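Side-chain contacts in metal transporter CNNM3 (Homo sapiens, PDB 6DFD), which probably takes part in magnesium efflux across the membrane, its cyclic nucleotide-binding homology domain mediating dimerization: residues 52-57 / 72-77; 100-105 / 110-115. The protein carries 6 engineered substitutions. All blocks are in the same frame, centred on the assembly; numbering follows the deposited sequence.

In the fold
Both contacts lie in one cyclic nucleotide-binding homology domain and follow each other along the chain, with their centres about 19 Å apart. Contact 1 (52-57 with 72-77) joins two helices outside the beta-barrel; contact 2 (100-105 with 110-115) joins the barrel's two sheets. Strand 110-114 links them, because its side chains alternate: Ile112 is turned to contact 2, whereas Phe111 and Leu113 meet helix 47-60. There Leu57 CD2 lies 3.7 Å from Leu113 CD1 and 3.8 Å from Phe111 CZ. Thr53 touches Leu115 at the following corner of the chain. Neither contact is touched by the second chain of the dimeric assembly.

Contact 1 of 2, residues 52-57 / 72-77; sequences ATQRFL and KVLLHL
Apolar packing carries the contact between Gln54 and Leu57 on one helix and Leu74 and Leu75 on the other. The methylene part of Gln54 is central: its CG lies 3.9 Å from Leu74 CD2 and 4.0 Å from Leu75 CB. One carbon earlier in the chain, Gln54 CB meets Leu75 CD1 at 4.0 Å, so the glutamine stem touches both leucines. With CG anti to the backbone N (chi1 177°), the stem reaches out to the second helix, and the bend at chi2 (-94°) turns the amide off that line. Leu74 slants across the glutamine chain, and its CD2 also reaches Leu57 CB at 4.0 Å, bridging residues one helical turn apart.

The two segments belong to helices 47-60 and 71-78 of the cyclic nucleotide-binding homology domain, packed beside its beta-barrel. Their local axes approach to 9.3 Å with 132° between their N-to-C directions, a steep crossing about midway between perpendicular and antiparallel, and Gln54 and Leu75 form the closest CA pair at 5.6 Å. Leu57 also faces strand 110-114 of the barrel, while Leu74 extends the apolar cluster to Phe64 and Met69.

The stem also touches backbone: Gln54 CG stands 3.8 Å from Leu75 N in van der Waals contact, and no hydrogen bond joins the two segments. The amide of Gln54 instead uses NE2 to bond to Glu71, just ahead of segment 72-77, and to Ser58. Glu71 also takes a salt bridge from Arg55, so one carboxylate ties two successive residues of helix 47-60 to the start of helix 71-78.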
# COMPACT_ATOMS: atom_id res chain seq x y z
N ALA A 52 -17.77 -4.00 13.82
CA ALA A 52 -16.32 -3.94 13.87
C ALA A 52 -15.78 -2.91 12.89
O ALA A 52 -14.80 -2.20 13.19
CB ALA A 52 -15.72 -5.31 13.56
N THR A 53 -16.40 -2.82 11.72
CA THR A 53 -15.97 -1.86 10.72
C THR A 53 -16.20 -0.43 11.22
O THR A 53 -15.34 0.44 11.06
CB THR A 53 -16.72 -2.10 9.42
OG1 THR A 53 -16.47 -3.44 8.94
CG2 THR A 53 -16.29 -1.11 8.35
N GLN A 54 -17.35 -0.19 11.84
CA GLN A 54 -17.63 1.14 12.39
C GLN A 54 -16.63 1.50 13.47
O GLN A 54 -16.03 2.58 13.43
CB GLN A 54 -19.06 1.20 12.93
CG GLN A 54 -19.40 2.52 13.59
CD GLN A 54 -19.18 2.47 15.06
OE1 GLN A 54 -19.83 1.70 15.77
NE2 GLN A 54 -18.24 3.27 15.55
N ARG A 55 -16.41 0.60 14.45
CA ARG A 55 -15.44 0.91 15.51
C ARG A 55 -14.07 1.19 14.92
O ARG A 55 -13.36 2.11 15.35
CB ARG A 55 -15.32 -0.25 16.50
CG ARG A 55 -16.60 -0.74 17.13
CD ARG A 55 -17.32 0.35 17.86
NE ARG A 55 -18.30 -0.19 18.79
CZ ARG A 55 -19.33 0.49 19.26
NH1 ARG A 55 -19.53 1.74 18.87
NH2 ARG A 55 -20.17 -0.08 20.12
N PHE A 56 -13.66 0.38 13.94
CA PHE A 56 -12.36 0.57 13.32
C PHE A 56 -12.25 1.95 12.70
O PHE A 56 -11.28 2.67 12.94
CB PHE A 56 -12.15 -0.51 12.26
CG PHE A 56 -10.86 -0.37 11.50
CD1 PHE A 56 -9.67 -0.79 12.04
CD2 PHE A 56 -10.85 0.18 10.23
CE1 PHE A 56 -8.48 -0.67 11.32
CE2 PHE A 56 -9.67 0.30 9.51
CZ PHE A 56 -8.49 -0.13 10.06
N LEU A 57 -13.22 2.31 11.86
CA LEU A 57 -13.14 3.60 11.18
C LEU A 57 -13.16 4.74 12.18
O LEU A 57 -12.38 5.69 12.07
CB LEU A 57 -14.29 3.74 10.19
CG LEU A 57 -14.25 2.84 8.96
CD1 LEU A 57 -15.50 3.06 8.15
CD2 LEU A 57 -13.00 3.12 8.13
N LYS A 72 -23.09 6.23 15.93
CA LYS A 72 -24.40 5.71 15.55
C LYS A 72 -24.71 6.03 14.10
O LYS A 72 -25.22 5.17 13.36
CB LYS A 72 -25.46 6.29 16.48
CG LYS A 72 -26.89 5.87 16.19
CD LYS A 72 -27.87 6.85 16.81
CE LYS A 72 -29.20 6.20 17.16
NZ LYS A 72 -29.78 5.45 16.01
N VAL A 73 -24.44 7.26 13.67
CA VAL A 73 -24.70 7.66 12.29
C VAL A 73 -23.80 6.87 11.35
O VAL A 73 -24.24 6.41 10.28
CB VAL A 73 -24.49 9.17 12.13
CG1 VAL A 73 -24.51 9.58 10.66
CG2 VAL A 73 -25.57 9.92 12.89
N LEU A 74 -22.54 6.68 11.73
CA LEU A 74 -21.64 5.91 10.88
C LEU A 74 -22.12 4.48 10.73
O LEU A 74 -22.11 3.92 9.63
CB LEU A 74 -20.22 5.94 11.46
CG LEU A 74 -19.19 5.14 10.64
CD1 LEU A 74 -19.15 5.61 9.19
CD2 LEU A 74 -17.82 5.29 11.28
N LEU A 75 -22.53 3.85 11.84
CA LEU A 75 -23.00 2.48 11.72
C LEU A 75 -24.21 2.41 10.80
O LEU A 75 -24.29 1.55 9.92
CB LEU A 75 -23.33 1.91 13.10
CG LEU A 75 -23.78 0.44 13.10
CD1 LEU A 75 -22.70 -0.48 12.56
CD2 LEU A 75 -24.18 0.01 14.50
N HIS A 76 -25.15 3.35 10.97
CA HIS A 76 -26.30 3.40 10.08
C HIS A 76 -25.88 3.54 8.62
O HIS A 76 -26.48 2.92 7.73
CB HIS A 76 -27.22 4.54 10.51
CG HIS A 76 -28.48 4.65 9.71
ND1 HIS A 76 -28.79 5.77 8.97
CD2 HIS A 76 -29.50 3.79 9.54
CE1 HIS A 76 -29.96 5.59 8.38
NE2 HIS A 76 -30.41 4.40 8.71
N LEU A 77 -24.87 4.36 8.35
CA LEU A 77 -24.40 4.54 6.97
C LEU A 77 -23.83 3.24 6.43
O LEU A 77 -24.12 2.85 5.29
CB LEU A 77 -23.35 5.65 6.92
CG LEU A 77 -22.58 5.80 5.60
CD1 LEU A 77 -23.53 6.21 4.48
CD2 LEU A 77 -21.46 6.82 5.75

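Contact 2 of 2, residues 100-105 / 110-115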
# COMPACT_ATOMS: atom_id res chain seq x y z
N TYR A 100 -10.70 -2.37 -11.27
CA TYR A 100 -9.99 -1.19 -10.80
C TYR A 100 -10.88 -0.38 -9.87
O TYR A 100 -11.97 0.04 -10.25
CB TYR A 100 -9.52 -0.32 -11.97
CG TYR A 100 -8.39 -0.97 -12.72
CD1 TYR A 100 -8.65 -1.91 -13.70
CD2 TYR A 100 -7.06 -0.68 -12.42
CE1 TYR A 100 -7.62 -2.53 -14.39
CE2 TYR A 100 -6.03 -1.29 -13.11
CZ TYR A 100 -6.32 -2.21 -14.09
OH TYR A 100 -5.30 -2.83 -14.78
N LEU A 101 -10.40 -0.17 -8.65
CA LEU A 101 -11.07 0.70 -7.69
C LEU A 101 -10.62 2.15 -7.81
O LEU A 101 -11.42 3.07 -7.63
CB LEU A 101 -10.80 0.20 -6.27
CG LEU A 101 -11.15 -1.26 -5.97
CD1 LEU A 101 -10.89 -1.57 -4.49
CD2 LEU A 101 -12.59 -1.57 -6.35
N TYR A 102 -9.34 2.35 -8.13
CA TYR A 102 -8.78 3.68 -8.34
C TYR A 102 -7.79 3.61 -9.49
O TYR A 102 -7.14 2.58 -9.70
CB TYR A 102 -8.07 4.20 -7.09
CG TYR A 102 -9.00 4.36 -5.92
CD1 TYR A 102 -9.68 5.56 -5.72
CD2 TYR A 102 -9.23 3.32 -5.04
CE1 TYR A 102 -10.54 5.72 -4.65
CE2 TYR A 102 -10.09 3.47 -3.97
CZ TYR A 102 -10.74 4.67 -3.78
OH TYR A 102 -11.61 4.84 -2.73
N GLN A 103 -7.68 4.71 -10.23
CA GLN A 103 -6.73 4.79 -11.32
C GLN A 103 -6.02 6.14 -11.25
O GLN A 103 -6.68 7.18 -11.14
CB GLN A 103 -7.42 4.61 -12.67
CG GLN A 103 -8.10 3.26 -12.78
CD GLN A 103 -8.96 3.15 -14.01
OE1 GLN A 103 -10.18 3.10 -13.93
NE2 GLN A 103 -8.31 3.10 -15.17
N ARG A 104 -4.69 6.10 -11.28
CA ARG A 104 -3.88 7.32 -11.27
C ARG A 104 -4.51 8.39 -12.13
O ARG A 104 -4.94 8.13 -13.26
CB ARG A 104 -2.47 7.03 -11.78
CG ARG A 104 -1.52 6.40 -10.79
CD ARG A 104 -0.10 6.52 -11.32
NE ARG A 104 0.63 7.61 -10.67
CZ ARG A 104 1.43 7.45 -9.61
NH1 ARG A 104 1.63 6.25 -9.08
NH2 ARG A 104 2.04 8.51 -9.09
N SER A 105 -4.57 9.60 -11.59
CA SER A 105 -4.96 10.82 -12.29
C SER A 105 -6.41 10.80 -12.75
O SER A 105 -6.85 11.77 -13.38
CB SER A 105 -4.06 11.09 -13.51
OG SER A 105 -2.69 11.12 -13.15
N TYR A 110 -15.04 8.69 -4.07
CA TYR A 110 -15.48 7.75 -3.05
C TYR A 110 -14.30 7.20 -2.26
O TYR A 110 -13.16 7.17 -2.73
CB TYR A 110 -16.29 6.60 -3.64
CG TYR A 110 -15.62 5.90 -4.81
CD1 TYR A 110 -14.60 4.99 -4.61
CD2 TYR A 110 -16.02 6.17 -6.12
CE1 TYR A 110 -13.98 4.35 -5.67
CE2 TYR A 110 -15.41 5.53 -7.19
CZ TYR A 110 -14.40 4.63 -6.97
OH TYR A 110 -13.80 4.01 -8.04
N PHE A 111 -14.62 6.80 -1.03
CA PHE A 111 -13.72 6.13 -0.11
C PHE A 111 -14.07 4.64 -0.12
O PHE A 111 -15.25 4.28 -0.22
CB PHE A 111 -13.91 6.73 1.29
CG PHE A 111 -13.42 5.87 2.42
CD1 PHE A 111 -14.24 4.88 2.97
CD2 PHE A 111 -12.18 6.09 2.98
CE1 PHE A 111 -13.80 4.11 4.02
CE2 PHE A 111 -11.73 5.31 4.04
CZ PHE A 111 -12.54 4.32 4.56
N ILE A 112 -13.05 3.79 -0.05
CA ILE A 112 -13.25 2.35 -0.01
C ILE A 112 -12.47 1.74 1.14
O ILE A 112 -11.30 2.09 1.37
CB ILE A 112 -12.84 1.68 -1.34
CG1 ILE A 112 -13.87 2.03 -2.42
CG2 ILE A 112 -12.73 0.17 -1.18
CD1 ILE A 112 -13.47 1.65 -3.80
N LEU A 113 -13.11 0.83 1.86
CA LEU A 113 -12.45 -0.04 2.82
C LEU A 113 -12.71 -1.46 2.38
O LEU A 113 -13.84 -1.81 2.04
CB LEU A 113 -12.95 0.18 4.25
CG LEU A 113 -12.34 -0.79 5.28
CD1 LEU A 113 -12.08 -0.11 6.57
CD2 LEU A 113 -13.25 -1.97 5.53
N ILE A 114 -11.66 -2.28 2.36
CA ILE A 114 -11.78 -3.67 1.92
C ILE A 114 -12.21 -4.51 3.10
O ILE A 114 -11.48 -4.65 4.08
CB ILE A 114 -10.45 -4.18 1.33
CG1 ILE A 114 -10.04 -3.34 0.12
CG2 ILE A 114 -10.55 -5.68 0.94
CD1 ILE A 114 -8.66 -3.70 -0.43
N LEU A 115 -13.41 -5.10 3.01
CA LEU A 115 -13.83 -6.02 4.06
C LEU A 115 -13.18 -7.38 3.87
O LEU A 115 -12.80 -8.04 4.85
CB LEU A 115 -15.34 -6.17 4.06
CG LEU A 115 -16.24 -5.44 5.06
CD1 LEU A 115 -15.58 -4.28 5.76
CD2 LEU A 115 -17.50 -5.02 4.36
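The two sheets of the beta-barrel meet here: the classic beta bulge formed by Leu101 and Tyr102 opposite Val183 faces strand 110-114, with two tyrosine hydroxyls reaching across in opposite directions. Tyr110 OH donates to Leu101 O at 2.6 Å; the C=O...O angle is 148° and the donor is tilted 21° from the carbonyl plane. Tyr102 OH donates to Tyr110 O at 2.8 Å, and here the donor stands above the carbonyl plane, although the acceptor lies at the edge of the Tyr102 ring and in that ring's plane. The Tyr110 ring is directed to the bulge by a chi1 of 51°, which sets CG between the backbone N and the carbonyl carbon.

The rings slide past each other obliquely, their centroids 5.3 Å apart, with Tyr102 CZ 3.8 Å from Tyr110 CE1. Ile112 packs beside them: its CD1 lies 3.8 Å from Tyr102 CE2 and 3.9 Å from Leu101 CB. A phenylalanine in place of Tyr102 would probably keep much of this ring packing but leave Tyr110 O without its hydroxyl donor across the contact. Tyr181 packs edge-to-face with Tyr102, and Lys193 makes a cation-pi contact with Tyr110. Side-chain bonds and apolar packing thus join facing strands that are not backbone-paired, as in the cupin-like barrel of cyclic nucleotide-binding homology domains.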